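Local coordinates for protein Lys-gingipain W83 (Porphyromonas gingivalis, PDB 4ITC) that cleaves proteins after lysine as a secreted cysteine protease, this piece being its K1 cleaved adhesin domain, a calcium-binding beta sandwich from the haemagglutinin region, at residues D22-P34 against N40-L52. Residues are numbered along the deposited sequence; the frame is centred on the assembly and turned at random.
Sequences DGDGHGWKPGNAP and NSNGCVYSESFGL. With CA (calcium ion), chain B; CA (calcium ion), chain C.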
ATOM      1  N   ASP A  22      14.919  -0.612  -3.786  1.00 10.58           N
ATOM      2  CA  ASP A  22      16.096  -0.865  -2.948  1.00 11.25           C
ATOM      3  C   ASP A  22      16.875  -2.092  -3.461  1.00 12.06           C
ATOM      4  O   ASP A  22      18.067  -2.219  -3.117  1.00 14.14           O
ATOM      5  CB  ASP A  22      15.673  -1.090  -1.518  1.00 10.82           C
ATOM      6  CG  ASP A  22      14.729  -2.245  -1.399  1.00 10.89           C
ATOM      7  OD1 ASP A  22      13.512  -2.013  -1.656  1.00  9.58           O
ATOM      8  OD2 ASP A  22      15.168  -3.380  -1.079  1.00 11.05           O
ATOM      9  N   GLY A  23      16.258  -2.942  -4.281  1.00 11.70           N
ATOM     10  CA  GLY A  23      16.960  -4.035  -5.017  1.00 12.06           C
ATOM     11  C   GLY A  23      17.173  -5.326  -4.230  1.00 11.79           C
ATOM     12  O   GLY A  23      17.938  -6.195  -4.661  1.00 12.00           O
ATOM     13  N   ASP A  24      16.488  -5.506  -3.104  1.00 11.14           N
ATOM     14  CA  ASP A  24      16.690  -6.744  -2.287  1.00 11.31           C
ATOM     15  C   ASP A  24      15.931  -7.967  -2.770  1.00 11.85           C
ATOM     16  O   ASP A  24      16.051  -9.056  -2.193  1.00 13.34           O
ATOM     17  CB  ASP A  24      16.435  -6.459  -0.794  1.00 11.04           C
ATOM     18  CG  ASP A  24      14.948  -6.191  -0.447  1.00 11.37           C
ATOM     19  OD1 ASP A  24      14.133  -6.096  -1.393  1.00 10.38           O
ATOM     20  OD2 ASP A  24      14.669  -6.051   0.739  1.00 11.37           O
ATOM     21  N   GLY A  25      15.109  -7.813  -3.791  1.00 12.30           N
ATOM     22  CA  GLY A  25      14.334  -8.910  -4.308  1.00 12.08           C
ATOM     23  C   GLY A  25      12.989  -9.130  -3.642  1.00 12.95           C
ATOM     24  O   GLY A  25      12.298 -10.120  -3.917  1.00 15.24           O
ATOM     25  N   HIS A  26      12.660  -8.238  -2.706  1.00 11.39           N
ATOM     26  CA  HIS A  26      11.396  -8.276  -1.975  1.00 11.72           C
ATOM     27  C   HIS A  26      10.608  -7.016  -2.297  1.00 10.93           C
ATOM     28  O   HIS A  26      11.102  -5.931  -2.105  1.00 11.03           O
ATOM     29  CB  HIS A  26      11.635  -8.308  -0.467  1.00 12.85           C
ATOM     30  CG  HIS A  26      12.426  -9.479  -0.024  1.00 16.86           C
ATOM     31  ND1 HIS A  26      11.845 -10.675   0.316  1.00 22.57           N
ATOM     32  CD2 HIS A  26      13.752  -9.624   0.182  1.00 19.24           C
ATOM     33  CE1 HIS A  26      12.798 -11.531   0.651  1.00 21.85           C
ATOM     34  NE2 HIS A  26      13.959 -10.912   0.586  1.00 20.86           N
ATOM     35  N   GLY A  27       9.397  -7.176  -2.818  1.00 10.15           N
ATOM     36  CA  GLY A  27       8.541  -6.034  -3.150  1.00 10.25           C
ATOM     37  C   GLY A  27       7.145  -6.251  -2.612  1.00  9.21           C
ATOM     38  O   GLY A  27       6.893  -7.136  -1.772  1.00  8.85           O
ATOM     39  N   TRP A  28       6.211  -5.487  -3.167  1.00  8.12           N
ATOM     40  CA  TRP A  28       4.794  -5.692  -2.855  1.00  8.28           C
ATOM     41  C   TRP A  28       4.383  -7.063  -3.413  1.00  9.07           C
ATOM     42  O   TRP A  28       4.768  -7.410  -4.542  1.00 10.49           O
ATOM     43  CB  TRP A  28       3.905  -4.606  -3.485  1.00  8.03           C
ATOM     44  CG  TRP A  28       4.012  -3.273  -2.790  1.00  8.00           C
ATOM     45  CD1 TRP A  28       4.843  -2.218  -3.098  1.00  7.99           C
ATOM     46  CD2 TRP A  28       3.227  -2.851  -1.681  1.00  8.36           C
ATOM     47  NE1 TRP A  28       4.637  -1.194  -2.219  1.00  8.19           N
ATOM     48  CE2 TRP A  28       3.628  -1.543  -1.348  1.00  7.63           C
ATOM     49  CE3 TRP A  28       2.226  -3.470  -0.920  1.00  8.75           C
ATOM     50  CZ2 TRP A  28       3.056  -0.829  -0.305  1.00  8.26           C
ATOM     51  CZ3 TRP A  28       1.657  -2.775   0.120  1.00  8.99           C
ATOM     52  CH2 TRP A  28       2.085  -1.456   0.438  1.00  8.42           C
ATOM     53  N   LYS A  29       3.619  -7.810  -2.635  1.00  9.48           N
ATOM     54  CA  LYS A  29       3.285  -9.221  -2.921  1.00 10.41           C
ATOM     55  C   LYS A  29       1.801  -9.429  -2.662  1.00  9.77           C
ATOM     56  O   LYS A  29       1.204  -8.766  -1.839  1.00  8.95           O
ATOM     57  CB  LYS A  29       4.052 -10.127  -1.956  1.00 12.66           C
ATOM     58  CG  LYS A  29       5.519 -10.208  -2.211  1.00 16.42           C
ATOM     59  CD  LYS A  29       6.212 -10.888  -1.045  1.00 18.67           C
ATOM     60  CE  LYS A  29       7.710 -10.879  -1.207  1.00 22.32           C
ATOM     61  NZ  LYS A  29       8.343 -11.704  -0.143  1.00 24.54           N
ATOM     62  N   PRO A  30       1.204 -10.394  -3.329  1.00  9.92           N
ATOM     63  CA  PRO A  30      -0.161 -10.796  -3.028  1.00 10.28           C
ATOM     64  C   PRO A  30      -0.252 -11.564  -1.716  1.00 10.56           C
ATOM     65  O   PRO A  30       0.549 -12.477  -1.467  1.00 11.64           O
ATOM     66  CB  PRO A  30      -0.499 -11.734  -4.203  1.00 11.42           C
ATOM     67  CG  PRO A  30       0.808 -12.284  -4.616  1.00 12.66           C
ATOM     68  CD  PRO A  30       1.819 -11.204  -4.387  1.00 11.63           C
ATOM     69  N   GLY A  31      -1.258 -11.227  -0.908  1.00 10.83           N
ATOM     70  CA  GLY A  31      -1.528 -11.915   0.330  1.00 11.82           C
ATOM     71  C   GLY A  31      -2.936 -12.447   0.287  1.00 12.18           C
ATOM     72  O   GLY A  31      -3.811 -11.855  -0.338  1.00 12.08           O
ATOM     73  N   ASN A  32      -3.159 -13.567   0.952  1.00 14.46           N
ATOM     74  CA  ASN A  32      -4.541 -13.992   1.156  1.00 17.44           C
ATOM     75  C   ASN A  32      -4.753 -14.787   2.405  1.00 17.17           C
ATOM     76  O   ASN A  32      -3.788 -15.202   3.077  1.00 16.52           O
ATOM     77  CB  ASN A  32      -5.045 -14.781  -0.027  1.00 19.78           C
ATOM     78  CG  ASN A  32      -4.054 -15.760  -0.496  1.00 23.05           C
ATOM     79  OD1 ASN A  32      -3.357 -15.551  -1.508  1.00 28.25           O
ATOM     80  ND2 ASN A  32      -3.899 -16.818   0.287  1.00 28.32           N
ATOM     81  N   ALA A  33      -6.030 -14.902   2.757  1.00 18.83           N
ATOM     82  CA  ALA A  33      -6.413 -15.707   3.927  1.00 21.88           C
ATOM     83  C   ALA A  33      -5.907 -17.142   3.739  1.00 21.01           C
ATOM     84  O   ALA A  33      -5.795 -17.617   2.616  1.00 21.21           O
ATOM     85  CB  ALA A  33      -7.921 -15.690   4.117  1.00 24.00           C
ATOM     86  N   PRO A  34      -5.572 -17.838   4.860  1.00 22.06           N
ATOM     87  CA  PRO A  34      -5.702 -17.385   6.231  1.00 21.33           C
ATOM     88  C   PRO A  34      -4.500 -16.615   6.717  1.00 19.13           C
ATOM     89  O   PRO A  34      -4.557 -15.983   7.771  1.00 22.04           O
ATOM     90  CB  PRO A  34      -5.832 -18.703   7.009  1.00 22.82           C
ATOM     91  CG  PRO A  34      -5.051 -19.664   6.199  1.00 22.79           C
ATOM     92  CD  PRO A  34      -5.168 -19.254   4.772  1.00 24.09           C
ATOM     93  N   ASN A  40     -12.369  -7.189   4.721  1.00 13.12           N
ATOM     94  CA  ASN A  40     -13.687  -7.732   4.387  1.00 13.48           C
ATOM     95  C   ASN A  40     -13.653  -8.564   3.120  1.00 13.63           C
ATOM     96  O   ASN A  40     -14.564  -8.515   2.294  1.00 14.14           O
ATOM     97  CB  ASN A  40     -14.718  -6.587   4.314  1.00 14.52           C
ATOM     98  CG  ASN A  40     -16.164  -7.073   4.178  1.00 16.90           C
ATOM     99  OD1 ASN A  40     -17.024  -6.385   3.571  1.00 19.56           O
ATOM    100  ND2 ASN A  40     -16.440  -8.237   4.718  1.00 15.84           N
ATOM    101  N   SER A  41     -12.576  -9.321   2.963  1.00 12.14           N
ATOM    102  CA  SER A  41     -12.270 -10.047   1.743  1.00 13.03           C
ATOM    103  C   SER A  41     -11.057 -10.943   1.956  1.00 13.29           C
ATOM    104  O   SER A  41     -10.329 -10.761   2.890  1.00 14.68           O
ATOM    105  CB  SER A  41     -12.051  -9.095   0.581  1.00 12.79           C
ATOM    106  OG  SER A  41     -10.878  -8.311   0.746  1.00 12.28           O
ATOM    107  N   ASN A  42     -10.832 -11.835   0.986  0.50 14.54           N
ATOM    108  CA  ASN A  42      -9.857 -12.918   1.044  0.50 14.43           C
ATOM    109  C   ASN A  42      -8.409 -12.536   0.663  0.50 13.11           C
ATOM    110  O   ASN A  42      -7.431 -13.178   1.065  0.50 12.85           O
ATOM    111  CB  ASN A  42     -10.342 -13.984   0.047  0.50 15.84           C
ATOM    112  CG  ASN A  42      -9.688 -15.341   0.252  0.50 17.20           C
ATOM    113  OD1 ASN A  42      -9.852 -15.955   1.309  0.50 19.63           O
ATOM    114  ND2 ASN A  42      -8.990 -15.836  -0.769  0.50 18.42           N
ATOM    115  N   GLY A  43      -8.298 -11.541  -0.190  1.00 11.37           N
ATOM    116  CA  GLY A  43      -7.030 -11.146  -0.799  1.00 10.96           C
ATOM    117  C   GLY A  43      -6.666  -9.692  -0.592  1.00 10.58           C
ATOM    118  O   GLY A  43      -7.523  -8.828  -0.441  1.00 10.60           O
ATOM    119  N   CYS A  44      -5.367  -9.449  -0.519  1.00  9.88           N
ATOM    120  CA  CYS A  44      -4.834  -8.081  -0.414  1.00  9.52           C
ATOM    121  C   CYS A  44      -3.421  -8.076  -0.944  1.00  8.99           C
ATOM    122  O   CYS A  44      -3.000  -9.051  -1.567  1.00  9.18           O
ATOM    123  CB  CYS A  44      -4.871  -7.591   1.006  1.00 10.34           C
ATOM    124  SG  CYS A  44      -3.797  -8.433   2.175  1.00 11.63           S
ATOM    125  N   VAL A  45      -2.693  -6.965  -0.756  1.00  8.43           N
ATOM    126  CA  VAL A  45      -1.272  -6.934  -1.033  1.00  8.06           C
ATOM    127  C   VAL A  45      -0.535  -6.494   0.221  1.00  7.67           C
ATOM    128  O   VAL A  45      -1.093  -5.866   1.097  1.00  7.66           O
ATOM    129  CB  VAL A  45      -0.914  -5.988  -2.207  1.00  8.71           C
ATOM    130  CG1 VAL A  45      -1.544  -6.529  -3.479  1.00  9.70           C
ATOM    131  CG2 VAL A  45      -1.362  -4.578  -1.935  1.00  8.65           C
ATOM    132  N   TYR A  46       0.741  -6.869   0.284  1.00  7.34           N
ATOM    133  CA  TYR A  46       1.550  -6.535   1.439  1.00  7.92           C
ATOM    134  C   TYR A  46       3.006  -6.341   1.054  1.00  7.53           C
ATOM    135  O   TYR A  46       3.474  -6.786  -0.007  1.00  7.03           O
ATOM    136  CB  TYR A  46       1.445  -7.595   2.524  1.00  7.92           C
ATOM    137  CG  TYR A  46       2.141  -8.894   2.204  1.00  8.38           C
ATOM    138  CD1 TYR A  46       1.543  -9.841   1.377  1.00  9.65           C
ATOM    139  CD2 TYR A  46       3.365  -9.187   2.742  1.00  9.32           C
ATOM    140  CE1 TYR A  46       2.155 -11.031   1.120  1.00 10.30           C
ATOM    141  CE2 TYR A  46       4.007 -10.390   2.484  1.00 10.21           C
ATOM    142  CZ  TYR A  46       3.395 -11.313   1.656  1.00 11.69           C
ATOM    143  OH  TYR A  46       4.030 -12.533   1.391  1.00 14.77           O
ATOM    144  N   SER A  47       3.720  -5.608   1.911  1.00  7.17           N
ATOM    145  CA  SER A  47       5.126  -5.353   1.738  1.00  6.58           C
ATOM    146  C   SER A  47       5.805  -5.490   3.096  1.00  6.80           C
ATOM    147  O   SER A  47       5.266  -5.102   4.139  1.00  6.27           O
ATOM    148  CB  SER A  47       5.333  -3.966   1.156  1.00  6.35           C
ATOM    149  OG  SER A  47       6.692  -3.628   1.041  1.00  6.67           O
ATOM    150  N   GLU A  48       7.010  -6.079   3.084  1.00  7.23           N
ATOM    151  CA  GLU A  48       7.727  -6.508   4.279  1.00  7.64           C
ATOM    152  C   GLU A  48       8.815  -5.535   4.727  1.00  7.73           C
ATOM    153  O   GLU A  48       9.700  -5.149   3.936  1.00  8.00           O
ATOM    154  CB  GLU A  48       8.409  -7.847   3.982  1.00  8.79           C
ATOM    155  CG  GLU A  48       7.440  -8.959   3.634  1.00  9.84           C
ATOM    156  CD  GLU A  48       8.103 -10.074   2.856  1.00 11.43           C
ATOM    157  OE1 GLU A  48       8.086 -11.217   3.404  1.00 13.97           O
ATOM    158  OE2 GLU A  48       8.670  -9.822   1.752  1.00 12.42           O
ATOM    159  N   SER A  49       8.834  -5.224   6.031  1.00  7.92           N
ATOM    160  CA  SER A  49      10.023  -4.666   6.671  1.00  8.17           C
ATOM    161  C   SER A  49      10.810  -5.672   7.500  1.00  8.72           C
ATOM    162  O   SER A  49      11.881  -5.333   8.024  1.00  8.68           O
ATOM    163  CB  SER A  49       9.638  -3.454   7.534  1.00  8.61           C
ATOM    164  OG  SER A  49       9.012  -3.850   8.708  1.00  8.77           O
ATOM    165  N   PHE A  50      10.282  -6.893   7.606  1.00  9.23           N
ATOM    166  CA  PHE A  50      10.933  -8.036   8.247  1.00 10.08           C
ATOM    167  C   PHE A  50      10.344  -9.253   7.563  1.00 10.95           C
ATOM    168  O   PHE A  50       9.130  -9.342   7.414  1.00 11.97           O
ATOM    169  CB  PHE A  50      10.595  -8.060   9.735  1.00 10.42           C
ATOM    170  CG  PHE A  50      11.240  -9.210  10.505  1.00 11.26           C
ATOM    171  CD1 PHE A  50      10.600 -10.424  10.590  1.00 12.07           C
ATOM    172  CD2 PHE A  50      12.501  -9.069  11.044  1.00 13.20           C
ATOM    173  CE1 PHE A  50      11.178 -11.488  11.271  1.00 13.33           C
ATOM    174  CE2 PHE A  50      13.097 -10.122  11.727  1.00 13.65           C
ATOM    175  CZ  PHE A  50      12.425 -11.316  11.832  1.00 13.14           C
ATOM    176  N   GLY A  51      11.199 -10.197   7.188  1.00 10.96           N
ATOM    177  CA  GLY A  51      10.733 -11.435   6.515  1.00 12.39           C
ATOM    178  C   GLY A  51      10.860 -12.641   7.458  1.00 13.88           C
ATOM    179  O   GLY A  51      11.830 -12.781   8.202  1.00 14.80           O
ATOM    180  N   LEU A  52       9.867 -13.499   7.395  1.00 13.85           N
ATOM    181  CA  LEU A  52       9.888 -14.787   8.118  1.00 15.39           C
ATOM    182  C   LEU A  52      10.968 -15.735   7.629  1.00 17.77           C
ATOM    183  O   LEU A  52      11.539 -15.556   6.555  1.00 17.08           O
ATOM    184  CB  LEU A  52       8.556 -15.462   7.935  1.00 14.23           C
ATOM    185  CG  LEU A  52       7.386 -14.739   8.615  1.00 14.43           C
ATOM    186  CD1 LEU A  52       6.068 -15.426   8.365  1.00 14.98           C
ATOM    187  CD2 LEU A  52       7.662 -14.565  10.095  1.00 15.54           C
TER
HETATM  188 CA    CA B1201      12.662  -4.242  -1.759  1.00  8.64          CA
HETATM  189 CA    CA C1202      -9.377  -7.575  -1.035  1.00  9.25          CA
HETATM  190  O   HOH W   1      12.473  -4.616   0.639  1.00  9.67           O
HETATM  191  O   HOH W   2       8.111  -7.448   0.658  1.00  9.50           O
HETATM  192  O   HOH W   3       6.614 -13.362   2.040  1.00 26.33           O
HETATM  193  O   HOH W   4       3.024 -13.769  -1.008  1.00 28.69           O
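Lys29 CB lies over one face of the Tyr46 ring, 4.1 Å from its centre in a CH-pi contact, and the rest of the chain runs past Tyr46 OH to Glu48. CG is anti to the carbonyl carbon (chi1 -71°) and the chain is extended, which carries Lys29 NZ to 2.7 Å from Glu48 OE2 in a salt bridge. NZ meets OE2 from above the carboxylate plane, 37° out of it. One water joins Lys29 NZ, Tyr46 OH and Glu48 OE1. Another links Gly27 O to Glu48 N and OE2, so ammonium and water both hold OE2. Pro30 O and Gly31 CA lie at the Tyr46 ring edge.

The Trp28 indole lies on the hairpin side that carries Val45. Ser47 CB sits over one face of the Trp28 six-membered ring in a CH-pi contact, 3.7 Å from the centroid and almost on the normal. Ser47 OG turns to His153. Val45 CG2 touches Trp28 CE3 at 3.9 Å, and Leu64 packs against Trp28 and Val45.

The backbones set this register. Lys29 and Tyr46 exchange two hydrogen bonds, as do Gly31 and Cys44. The Gly31 N to Cys44 O bond is nearly straight, at 177°. Just beyond the last strand pair, Ala33 N donates to Asn42 O at 2.8 Å. Strand 43-48 also pairs with strand 161-171, placing the hairpin within the larger sheet.

A calcium ion lies near each end. Asp22, Asp24 and His26 O bind one, with Asp20 and Asn62; Asp24 OD1 also accepts from His26 N in an Asx turn. Ser41 OG and Gly43 O bind the other, with Ser7, Glu9, Asp165 and Glu166. The strands form an antiparallel beta hairpin between two calcium sites in the beta sandwich of the cleaved adhesin domain.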